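Local coordinates for protein particle-associated glycoside hydrolase (Acinetobacter phage Fri1, PDB 6C72) that degrades the capsular polysaccharide of Acinetobacter baumannii as a phage tailspike, probably by hydrolysing its glycosidic bonds during entry into the host, at residues C511-T516 and F577-D582; A528-F533 and H545-N550; P552-K557 and G569-A574. All blocks are in the same frame, centred on the assembly; numbering follows the deposited sequence.

Contact 1. Residues C511-T516 and F577-D582; sequences CKITIT and FIVKVD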
loop_
_atom_site.group_PDB
_atom_site.type_symbol
_atom_site.label_atom_id
_atom_site.label_comp_id
_atom_site.label_asym_id
_atom_site.label_seq_id
_atom_site.Cartn_x
_atom_site.Cartn_y
_atom_site.Cartn_z
ATOM N N CYS A 511 0.807 -8.959 -55.496
ATOM C CA CYS A 511 -0.312 -9.438 -54.706
ATOM C C CYS A 511 -0.733 -10.815 -55.177
ATOM O O CYS A 511 -0.690 -11.115 -56.372
ATOM C CB CYS A 511 -1.488 -8.489 -54.788
ATOM S SG CYS A 511 -1.048 -6.795 -54.329
ATOM N N LYS A 512 -1.090 -11.663 -54.225
ATOM C CA LYS A 512 -1.702 -12.954 -54.497
ATOM C C LYS A 512 -3.054 -12.992 -53.786
ATOM O O LYS A 512 -3.121 -12.809 -52.564
ATOM C CB LYS A 512 -0.785 -14.090 -54.037
ATOM C CG LYS A 512 -1.320 -15.473 -54.337
ATOM C CD LYS A 512 -0.511 -16.498 -53.624
ATOM C CE LYS A 512 -1.095 -17.876 -53.791
ATOM N NZ LYS A 512 -0.259 -18.885 -53.031
ATOM N N ILE A 513 -4.124 -13.208 -54.551
ATOM C CA ILE A 513 -5.491 -13.278 -54.030
ATOM C C ILE A 513 -5.951 -14.727 -54.112
ATOM O O ILE A 513 -5.927 -15.325 -55.189
ATOM C CB ILE A 513 -6.459 -12.376 -54.816
ATOM C CG1 ILE A 513 -6.095 -10.898 -54.681
ATOM C CG2 ILE A 513 -7.896 -12.618 -54.342
ATOM C CD1 ILE A 513 -5.285 -10.352 -55.798
ATOM N N THR A 514 -6.379 -15.294 -52.989
ATOM C CA THR A 514 -6.893 -16.660 -52.946
ATOM C C THR A 514 -8.392 -16.626 -52.716
ATOM O O THR A 514 -8.858 -16.003 -51.762
ATOM C CB THR A 514 -6.212 -17.481 -51.854
ATOM O OG1 THR A 514 -4.801 -17.459 -52.075
ATOM C CG2 THR A 514 -6.697 -18.922 -51.896
ATOM N N ILE A 515 -9.140 -17.279 -53.592
ATOM C CA ILE A 515 -10.594 -17.287 -53.550
ATOM C C ILE A 515 -11.023 -18.728 -53.364
ATOM O O ILE A 515 -10.610 -19.599 -54.135
ATOM C CB ILE A 515 -11.196 -16.711 -54.847
ATOM C CG1 ILE A 515 -10.536 -15.383 -55.209
ATOM C CG2 ILE A 515 -12.693 -16.492 -54.691
ATOM C CD1 ILE A 515 -10.781 -14.972 -56.643
ATOM N N THR A 516 -11.837 -18.987 -52.346
ATOM C CA THR A 516 -12.292 -20.350 -52.117
ATOM C C THR A 516 -13.694 -20.322 -51.521
ATOM O O THR A 516 -14.145 -19.301 -50.996
ATOM C CB THR A 516 -11.298 -21.121 -51.231
ATOM O OG1 THR A 516 -11.664 -22.506 -51.176
ATOM C CG2 THR A 516 -11.266 -20.558 -49.844
ATOM N N PHE A 577 -18.037 -17.077 -50.608
ATOM C CA PHE A 577 -16.631 -17.220 -50.938
ATOM C C PHE A 577 -15.778 -16.462 -49.934
ATOM O O PHE A 577 -16.184 -15.415 -49.427
ATOM C CB PHE A 577 -16.360 -16.718 -52.364
ATOM C CG PHE A 577 -16.995 -17.568 -53.438
ATOM C CD1 PHE A 577 -18.329 -17.372 -53.805
ATOM C CD2 PHE A 577 -16.261 -18.562 -54.077
ATOM C CE1 PHE A 577 -18.915 -18.157 -54.787
ATOM C CE2 PHE A 577 -16.826 -19.344 -55.064
ATOM C CZ PHE A 577 -18.156 -19.139 -55.430
ATOM N N ILE A 578 -14.613 -17.014 -49.617
ATOM C CA ILE A 578 -13.619 -16.338 -48.794
ATOM C C ILE A 578 -12.528 -15.810 -49.716
ATOM O O ILE A 578 -12.057 -16.528 -50.611
ATOM C CB ILE A 578 -13.027 -17.282 -47.739
ATOM C CG1 ILE A 578 -14.127 -17.952 -46.884
ATOM C CG2 ILE A 578 -12.009 -16.531 -46.899
ATOM C CD1 ILE A 578 -14.970 -17.011 -45.991
ATOM N N VAL A 579 -12.114 -14.564 -49.506
ATOM C CA VAL A 579 -11.103 -13.925 -50.342
ATOM C C VAL A 579 -9.958 -13.460 -49.445
ATOM O O VAL A 579 -10.153 -12.628 -48.546
ATOM C CB VAL A 579 -11.694 -12.756 -51.146
ATOM C CG1 VAL A 579 -10.634 -12.093 -51.992
ATOM C CG2 VAL A 579 -12.853 -13.244 -52.006
ATOM N N LYS A 580 -8.775 -14.018 -49.663
ATOM C CA LYS A 580 -7.585 -13.657 -48.907
ATOM C C LYS A 580 -6.588 -12.983 -49.843
ATOM O O LYS A 580 -6.383 -13.448 -50.971
ATOM C CB LYS A 580 -6.973 -14.890 -48.244
ATOM C CG LYS A 580 -5.691 -14.638 -47.453
ATOM C CD LYS A 580 -5.276 -15.921 -46.734
ATOM C CE LYS A 580 -4.058 -15.733 -45.841
ATOM N NZ LYS A 580 -2.779 -15.572 -46.615
ATOM N N VAL A 581 -5.998 -11.875 -49.391
ATOM C CA VAL A 581 -5.019 -11.128 -50.169
ATOM C C VAL A 581 -3.682 -11.120 -49.434
ATOM O O VAL A 581 -3.621 -10.791 -48.245
ATOM C CB VAL A 581 -5.477 -9.687 -50.433
ATOM C CG1 VAL A 581 -4.593 -9.088 -51.509
ATOM C CG2 VAL A 581 -6.919 -9.667 -50.867
ATOM N N ASP A 582 -2.614 -11.443 -50.161
ATOM C CA ASP A 582 -1.238 -11.304 -49.692
ATOM C C ASP A 582 -0.582 -10.190 -50.498
ATOM O O ASP A 582 -0.553 -10.250 -51.732
ATOM C CB ASP A 582 -0.449 -12.607 -49.870
ATOM C CG ASP A 582 -1.127 -13.813 -49.226
ATOM O OD1 ASP A 582 -1.891 -13.647 -48.250
ATOM O OD2 ASP A 582 -0.868 -14.946 -49.683
#

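Contact 2. Residues A528-F533 and H545-N550; sequences AYVELF and HNEVIN. With ZN (zinc ion), chain J.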
loop_
_atom_site.group_PDB
_atom_site.type_symbol
_atom_site.label_atom_id
_atom_site.label_comp_id
_atom_site.label_asym_id
_atom_site.label_seq_id
_atom_site.Cartn_x
_atom_site.Cartn_y
_atom_site.Cartn_z
ATOM N N ALA A 528 -14.493 -23.865 -55.175
ATOM C CA ALA A 528 -13.493 -23.125 -55.919
ATOM C C ALA A 528 -12.252 -22.993 -55.059
ATOM O O ALA A 528 -12.334 -22.924 -53.832
ATOM C CB ALA A 528 -13.996 -21.731 -56.324
ATOM N N TYR A 529 -11.102 -23.016 -55.725
ATOM C CA TYR A 529 -9.835 -22.600 -55.130
ATOM C C TYR A 529 -9.042 -21.974 -56.275
ATOM O O TYR A 529 -8.486 -22.686 -57.126
ATOM C CB TYR A 529 -9.089 -23.753 -54.472
ATOM C CG TYR A 529 -7.985 -23.278 -53.555
ATOM C CD1 TYR A 529 -6.847 -22.659 -54.071
ATOM C CD2 TYR A 529 -8.048 -23.492 -52.178
ATOM C CE1 TYR A 529 -5.824 -22.217 -53.242
ATOM C CE2 TYR A 529 -7.021 -23.071 -51.333
ATOM C CZ TYR A 529 -5.909 -22.431 -51.873
ATOM O OH TYR A 529 -4.883 -22.002 -51.052
ATOM N N VAL A 530 -9.058 -20.651 -56.325
ATOM C CA VAL A 530 -8.522 -19.880 -57.436
ATOM C C VAL A 530 -7.474 -18.930 -56.887
ATOM O O VAL A 530 -7.715 -18.256 -55.878
ATOM C CB VAL A 530 -9.641 -19.111 -58.163
ATOM C CG1 VAL A 530 -9.072 -18.152 -59.195
ATOM C CG2 VAL A 530 -10.610 -20.090 -58.793
ATOM N N GLU A 531 -6.309 -18.896 -57.522
ATOM C CA GLU A 531 -5.254 -17.961 -57.165
ATOM C C GLU A 531 -5.104 -16.931 -58.277
ATOM O O GLU A 531 -4.945 -17.289 -59.448
ATOM C CB GLU A 531 -3.938 -18.695 -56.900
ATOM C CG GLU A 531 -3.974 -19.557 -55.641
ATOM C CD GLU A 531 -2.727 -20.412 -55.445
ATOM O OE1 GLU A 531 -2.025 -20.715 -56.440
ATOM O OE2 GLU A 531 -2.425 -20.763 -54.282
ATOM N N LEU A 532 -5.194 -15.658 -57.912
ATOM C CA LEU A 532 -4.967 -14.553 -58.829
ATOM C C LEU A 532 -3.725 -13.797 -58.380
ATOM O O LEU A 532 -3.515 -13.587 -57.178
ATOM C CB LEU A 532 -6.179 -13.606 -58.873
ATOM C CG LEU A 532 -7.558 -14.189 -59.210
ATOM C CD1 LEU A 532 -8.581 -13.093 -59.328
ATOM C CD2 LEU A 532 -7.533 -15.023 -60.496
ATOM N N PHE A 533 -2.919 -13.361 -59.350
ATOM C CA PHE A 533 -1.616 -12.753 -59.100
ATOM C C PHE A 533 -1.531 -11.409 -59.807
ATOM O O PHE A 533 -2.078 -11.241 -60.901
ATOM C CB PHE A 533 -0.479 -13.664 -59.589
ATOM C CG PHE A 533 -0.513 -15.042 -58.996
ATOM C CD1 PHE A 533 -1.366 -16.011 -59.498
ATOM C CD2 PHE A 533 0.304 -15.364 -57.919
ATOM C CE1 PHE A 533 -1.395 -17.275 -58.938
ATOM C CE2 PHE A 533 0.285 -16.629 -57.358
ATOM C CZ PHE A 533 -0.559 -17.585 -57.860
ATOM N N HIS A 545 -3.459 -15.855 -63.472
ATOM C CA HIS A 545 -4.437 -16.615 -62.718
ATOM C C HIS A 545 -3.995 -18.066 -62.666
ATOM O O HIS A 545 -3.219 -18.530 -63.501
ATOM C CB HIS A 545 -5.838 -16.509 -63.348
ATOM C CG HIS A 545 -5.926 -17.122 -64.708
ATOM N ND1 HIS A 545 -5.780 -16.391 -65.869
ATOM C CD2 HIS A 545 -6.116 -18.408 -65.091
ATOM C CE1 HIS A 545 -5.886 -17.200 -66.910
ATOM N NE2 HIS A 545 -6.087 -18.429 -66.466
ATOM N N ASN A 546 -4.502 -18.777 -61.664
ATOM C CA ASN A 546 -4.246 -20.207 -61.489
ATOM C C ASN A 546 -5.495 -20.794 -60.838
ATOM O O ASN A 546 -5.685 -20.658 -59.624
ATOM C CB ASN A 546 -3.010 -20.451 -60.637
ATOM C CG ASN A 546 -2.776 -21.939 -60.341
ATOM O OD1 ASN A 546 -3.027 -22.803 -61.180
ATOM N ND2 ASN A 546 -2.318 -22.237 -59.121
ATOM N N GLU A 547 -6.343 -21.426 -61.645
ATOM C CA GLU A 547 -7.568 -22.050 -61.151
ATOM C C GLU A 547 -7.228 -23.492 -60.795
ATOM O O GLU A 547 -7.178 -24.365 -61.663
ATOM C CB GLU A 547 -8.681 -21.976 -62.188
ATOM C CG GLU A 547 -9.088 -20.565 -62.537
ATOM C CD GLU A 547 -10.256 -20.507 -63.503
ATOM O OE1 GLU A 547 -11.002 -21.505 -63.646
ATOM O OE2 GLU A 547 -10.403 -19.460 -64.163
ATOM N N VAL A 548 -6.990 -23.735 -59.507
ATOM C CA VAL A 548 -6.713 -25.084 -59.025
ATOM C C VAL A 548 -7.992 -25.907 -58.987
ATOM O O VAL A 548 -8.020 -27.066 -59.413
ATOM C CB VAL A 548 -6.050 -25.005 -57.639
ATOM C CG1 VAL A 548 -5.758 -26.393 -57.112
ATOM C CG2 VAL A 548 -4.779 -24.177 -57.716
ATOM N N ILE A 549 -9.054 -25.316 -58.434
ATOM C CA ILE A 549 -10.406 -25.855 -58.413
ATOM C C ILE A 549 -11.345 -24.742 -58.852
ATOM O O ILE A 549 -11.252 -23.618 -58.349
ATOM C CB ILE A 549 -10.791 -26.363 -57.008
ATOM C CG1 ILE A 549 -10.012 -27.622 -56.638
ATOM C CG2 ILE A 549 -12.307 -26.545 -56.856
ATOM C CD1 ILE A 549 -10.215 -28.018 -55.207
ATOM N N ASN A 550 -12.230 -25.033 -59.798
ATOM C CA ASN A 550 -13.232 -24.031 -60.170
ATOM C C ASN A 550 -14.387 -24.787 -60.829
ATOM O O ASN A 550 -14.377 -25.027 -62.035
ATOM C CB ASN A 550 -12.674 -22.960 -61.082
ATOM C CG ASN A 550 -13.378 -21.626 -60.900
ATOM O OD1 ASN A 550 -14.175 -21.454 -59.976
ATOM N ND2 ASN A 550 -13.090 -20.679 -61.780
HETATM ZN ZN ZN J . -6.598 -20.478 -67.231
#

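Contact 3. Residues P552-K557 and G569-A574; sequences PLYGVK and GITLSA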
loop_
_atom_site.group_PDB
_atom_site.type_symbol
_atom_site.label_atom_id
_atom_site.label_comp_id
_atom_site.label_asym_id
_atom_site.label_seq_id
_atom_site.Cartn_x
_atom_site.Cartn_y
_atom_site.Cartn_z
ATOM N N PRO A 552 -17.465 -25.715 -62.782
ATOM C CA PRO A 552 -18.124 -24.945 -63.854
ATOM C C PRO A 552 -19.528 -24.494 -63.506
ATOM O O PRO A 552 -20.016 -23.523 -64.101
ATOM C CB PRO A 552 -18.124 -25.919 -65.039
ATOM C CG PRO A 552 -17.987 -27.276 -64.409
ATOM C CD PRO A 552 -17.135 -27.088 -63.201
ATOM N N LEU A 553 -20.187 -25.149 -62.552
ATOM C CA LEU A 553 -21.514 -24.753 -62.106
ATOM C C LEU A 553 -21.493 -24.012 -60.772
ATOM O O LEU A 553 -22.306 -23.104 -60.569
ATOM C CB LEU A 553 -22.415 -25.991 -62.001
ATOM C CG LEU A 553 -23.899 -25.806 -61.676
ATOM C CD1 LEU A 553 -24.623 -25.049 -62.775
ATOM C CD2 LEU A 553 -24.577 -27.146 -61.441
ATOM N N TYR A 554 -20.559 -24.342 -59.872
ATOM C CA TYR A 554 -20.543 -23.774 -58.523
ATOM C C TYR A 554 -19.308 -22.925 -58.240
ATOM O O TYR A 554 -19.078 -22.553 -57.078
ATOM C CB TYR A 554 -20.634 -24.895 -57.484
ATOM C CG TYR A 554 -21.862 -25.755 -57.637
ATOM C CD1 TYR A 554 -23.126 -25.181 -57.794
ATOM C CD2 TYR A 554 -21.759 -27.146 -57.647
ATOM C CE1 TYR A 554 -24.258 -25.967 -57.935
ATOM C CE2 TYR A 554 -22.875 -27.941 -57.789
ATOM C CZ TYR A 554 -24.129 -27.347 -57.932
ATOM O OH TYR A 554 -25.244 -28.146 -58.075
ATOM N N GLY A 555 -18.521 -22.599 -59.261
ATOM C CA GLY A 555 -17.293 -21.853 -59.092
ATOM C C GLY A 555 -17.490 -20.350 -59.102
ATOM O O GLY A 555 -18.582 -19.829 -58.849
ATOM N N VAL A 556 -16.409 -19.647 -59.426
ATOM C CA VAL A 556 -16.341 -18.196 -59.322
ATOM C C VAL A 556 -15.838 -17.639 -60.644
ATOM O O VAL A 556 -15.098 -18.304 -61.375
ATOM C CB VAL A 556 -15.416 -17.748 -58.154
ATOM C CG1 VAL A 556 -13.969 -18.106 -58.440
ATOM C CG2 VAL A 556 -15.563 -16.255 -57.870
ATOM N N LYS A 557 -16.276 -16.428 -60.963
ATOM C CA LYS A 557 -15.812 -15.681 -62.124
ATOM C C LYS A 557 -15.089 -14.434 -61.641
ATOM O O LYS A 557 -15.472 -13.837 -60.631
ATOM C CB LYS A 557 -16.981 -15.313 -63.051
ATOM C CG LYS A 557 -17.613 -16.519 -63.720
ATOM C CD LYS A 557 -19.124 -16.368 -63.954
ATOM C CE LYS A 557 -19.494 -15.379 -65.055
ATOM N NZ LYS A 557 -20.929 -15.572 -65.536
ATOM N N GLY A 569 -20.602 -14.921 -58.933
ATOM C CA GLY A 569 -20.932 -16.323 -58.833
ATOM C C GLY A 569 -21.469 -16.842 -60.144
ATOM O O GLY A 569 -21.681 -16.093 -61.095
ATOM N N ILE A 570 -21.714 -18.148 -60.177
ATOM C CA ILE A 570 -22.268 -18.821 -61.339
ATOM C C ILE A 570 -23.671 -19.341 -61.066
ATOM O O ILE A 570 -24.548 -19.267 -61.927
ATOM C CB ILE A 570 -21.341 -19.975 -61.778
ATOM C CG1 ILE A 570 -19.929 -19.456 -62.043
ATOM C CG2 ILE A 570 -21.899 -20.668 -63.007
ATOM C CD1 ILE A 570 -18.938 -20.553 -62.443
ATOM N N THR A 571 -23.905 -19.860 -59.869
ATOM C CA THR A 571 -25.225 -20.303 -59.461
ATOM C C THR A 571 -25.513 -19.716 -58.086
ATOM O O THR A 571 -24.641 -19.707 -57.210
ATOM C CB THR A 571 -25.301 -21.831 -59.452
ATOM O OG1 THR A 571 -24.872 -22.329 -60.725
ATOM C CG2 THR A 571 -26.723 -22.293 -59.197
ATOM N N LEU A 572 -26.734 -19.206 -57.913
ATOM C CA LEU A 572 -27.051 -18.433 -56.718
ATOM C C LEU A 572 -26.826 -19.250 -55.446
ATOM O O LEU A 572 -26.349 -18.719 -54.436
ATOM C CB LEU A 572 -28.485 -17.925 -56.812
ATOM C CG LEU A 572 -28.647 -16.788 -57.839
ATOM C CD1 LEU A 572 -30.108 -16.379 -58.053
ATOM C CD2 LEU A 572 -27.816 -15.580 -57.431
ATOM N N SER A 573 -27.113 -20.553 -55.488
ATOM C CA SER A 573 -26.897 -21.378 -54.304
ATOM C C SER A 573 -25.422 -21.450 -53.934
ATOM O O SER A 573 -25.089 -21.676 -52.771
ATOM C CB SER A 573 -27.451 -22.789 -54.531
ATOM O OG SER A 573 -26.734 -23.450 -55.566
ATOM N N ALA A 574 -24.533 -21.240 -54.892
ATOM C CA ALA A 574 -23.102 -21.270 -54.630
ATOM C C ALA A 574 -22.613 -19.826 -54.553
ATOM O O ALA A 574 -22.081 -19.256 -55.511
ATOM C CB ALA A 574 -22.388 -22.077 -55.704
HETATM O O HOH W 1 -21.271 -20.010 -58.147
HETATM O O HOH W 2 -22.706 -14.971 -63.339
#

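Contact 1. Residues C511-T516 and F577-D582
Ile513 lies side by side with Val579 and Val581, all three pointing the same way from the sheet. Its two branches divide the work. Chi1 of -64° puts CG1 beside the backbone N and CG2 anti to it. CG2 reaches Val579 CG1 at 3.6 Å, while CG1 meets Val581 CG1 at 3.9 Å. Further along this face, Ile515 CG2 comes at a slant to the Phe577 ring, 4.2 Å from CD2, and just as near Val579 CG2. The face that carries Lys512, Thr514, Thr516, Ile578, Lys580 and Asp582 is more polar. Here Lys580 bends at its last torsion, and NZ bonds the syn lone pair of Asp582 OD1 at 2.7 Å. This salt bridge runs along one strand, not across the pair. The Lys512 chain is extended and also leads away; its NZ forms a salt bridge with Glu531 OE2. The strands themselves are antiparallel, at 166°. Lys512, Thr514 and Thr516 form hydrogen-bonded pairs with Asp582, Lys580 and Ile578 respectively, each with two backbone bonds, as in Thr514 N to Lys580 O at 2.7 Å. Strand 485-494 flanks 577-582, and strand 528-536 flanks 511-516, so both strands are internal to the six-stranded antiparallel sheet. Trp560 of strand 556-561 packs on Ile513, and Val556 on Phe577. Phe486 and Phe584 of the second subunit meet Lys580 on the polar face, the first by a cation-pi contact.

Contact 2. Residues A528-F533 and H545-N550
The Phe533 ring meets Asn546 at its edge: CE1 lies 3.9 Å from Asn546 CB, near the ring plane. The Asn546 amide runs alongside, its plane 30° from that of the ring. Tyr529 has Glu531 OE2 at its ring edge, in plane, and Val548 CB approaches the same ring obliquely. The Glu531 carboxylate and the Asn546 amide are turned 58° apart. Asn546 ND2 gives its N-H, nearly in the amide plane, to Glu531 OE1 at 3.1 Å; it arrives on the anti side, well out of the carboxylate plane. The other oxygen, OE2, is held by Lys512. The His545 imidazole binds a zinc ion through NE2 at 2.2 Å. With CG between the backbone N and the carbonyl carbon (chi1 65°), the ring leads away from 528-533 to the metal; CB stays at the strand, 3.6 Å from Leu532 CD2.

The two segments are the arms of a beta hairpin, interrupted by a classic beta bulge. Val548 and Ile549 both face Tyr529, whose carbonyl takes a straight bond from Ile549 N and a weak one from Val548 N, each at 3.0 Å. The chain turns a corner at these same two residues. Beyond it, Asn550 ND2 reaches back to Glu547 OE1 at 2.9 Å, from above the carboxylate plane, and the Asn550 amide lies across Val530 CG2. Glu547 OE2 is bonded by Tyr558. Tyr529 stacks edge-to-face with Phe533 of the second subunit, and Phe533 with Tyr529 of the third.

Contact 3. Residues P552-K557 and G569-A574
One water donates to Gly555 O at 2.8 Å and to Ala574 O, and accepts from Ile570 N at 2.8 Å. Two carbonyls and one amide therefore share a single oxygen. A second water links Lys557 NZ to Gly569 O.

One direct hydrogen bond crosses the contact: Thr571 OG1 donates to Leu553 O at 2.7 Å, from 24° off the carbonyl plane. Chi1 of -53° sets the hydroxyl beside its own backbone N and turned to this carbonyl; Leu553 CD1 crosses it at a slant, 3.4 Å away. Ile570 covers the most surface. Its CG2 rests on Leu553 O, and CD1 reaches Pro552 O at 3.6 Å. The Lys557 chain crosses Ile570 at about a right angle, with CD 3.7 Å from CG1. Ala574 CB packs on Tyr554 CB at 3.8 Å and slants toward the ring. Leu553 CG lies over one face of that ring, near its rim.

Thr571 to Ala574 form a type I beta turn, closed by Ala574 N bonding Thr571 O. The turn carries Ser573, a residue of the zinc site completed by Asp519, Thr521 and Asn575. Its OG bonds Ala524 O, and the side chain lies about 5 Å from the zinc ion, consistent with binding through the backbone. The contact joins the chain entering and the chain leaving the hairpin of strands 556-561 and 564-569; the leaving loop carries part of the zinc site.

In the fold
Contacts 1 and 2 are neighbours in one antiparallel sheet, with centres about 9 Å apart. Ile513 N meets Leu532 O at 2.7 Å, a probable hydrogen bond, and Thr514 CG2 packs on Tyr529 CZ. Contact 3 lies at the end of this sheet, about 14 Å from contact 2 and 17 Å from contact 1, centre to centre. Asn550 OD1 reaches Val556 N at 2.9 Å, tying contact 2 to contact 3. Phe577 CZ lies 3.5 Å from Gly555 O, tying in contact 1. The zinc ion bound with Ser573 is about 8 Å from the Phe577 side chain; the one on His545 is separate. Both sites belong to this C-terminal domain, beyond the parallel beta-helix.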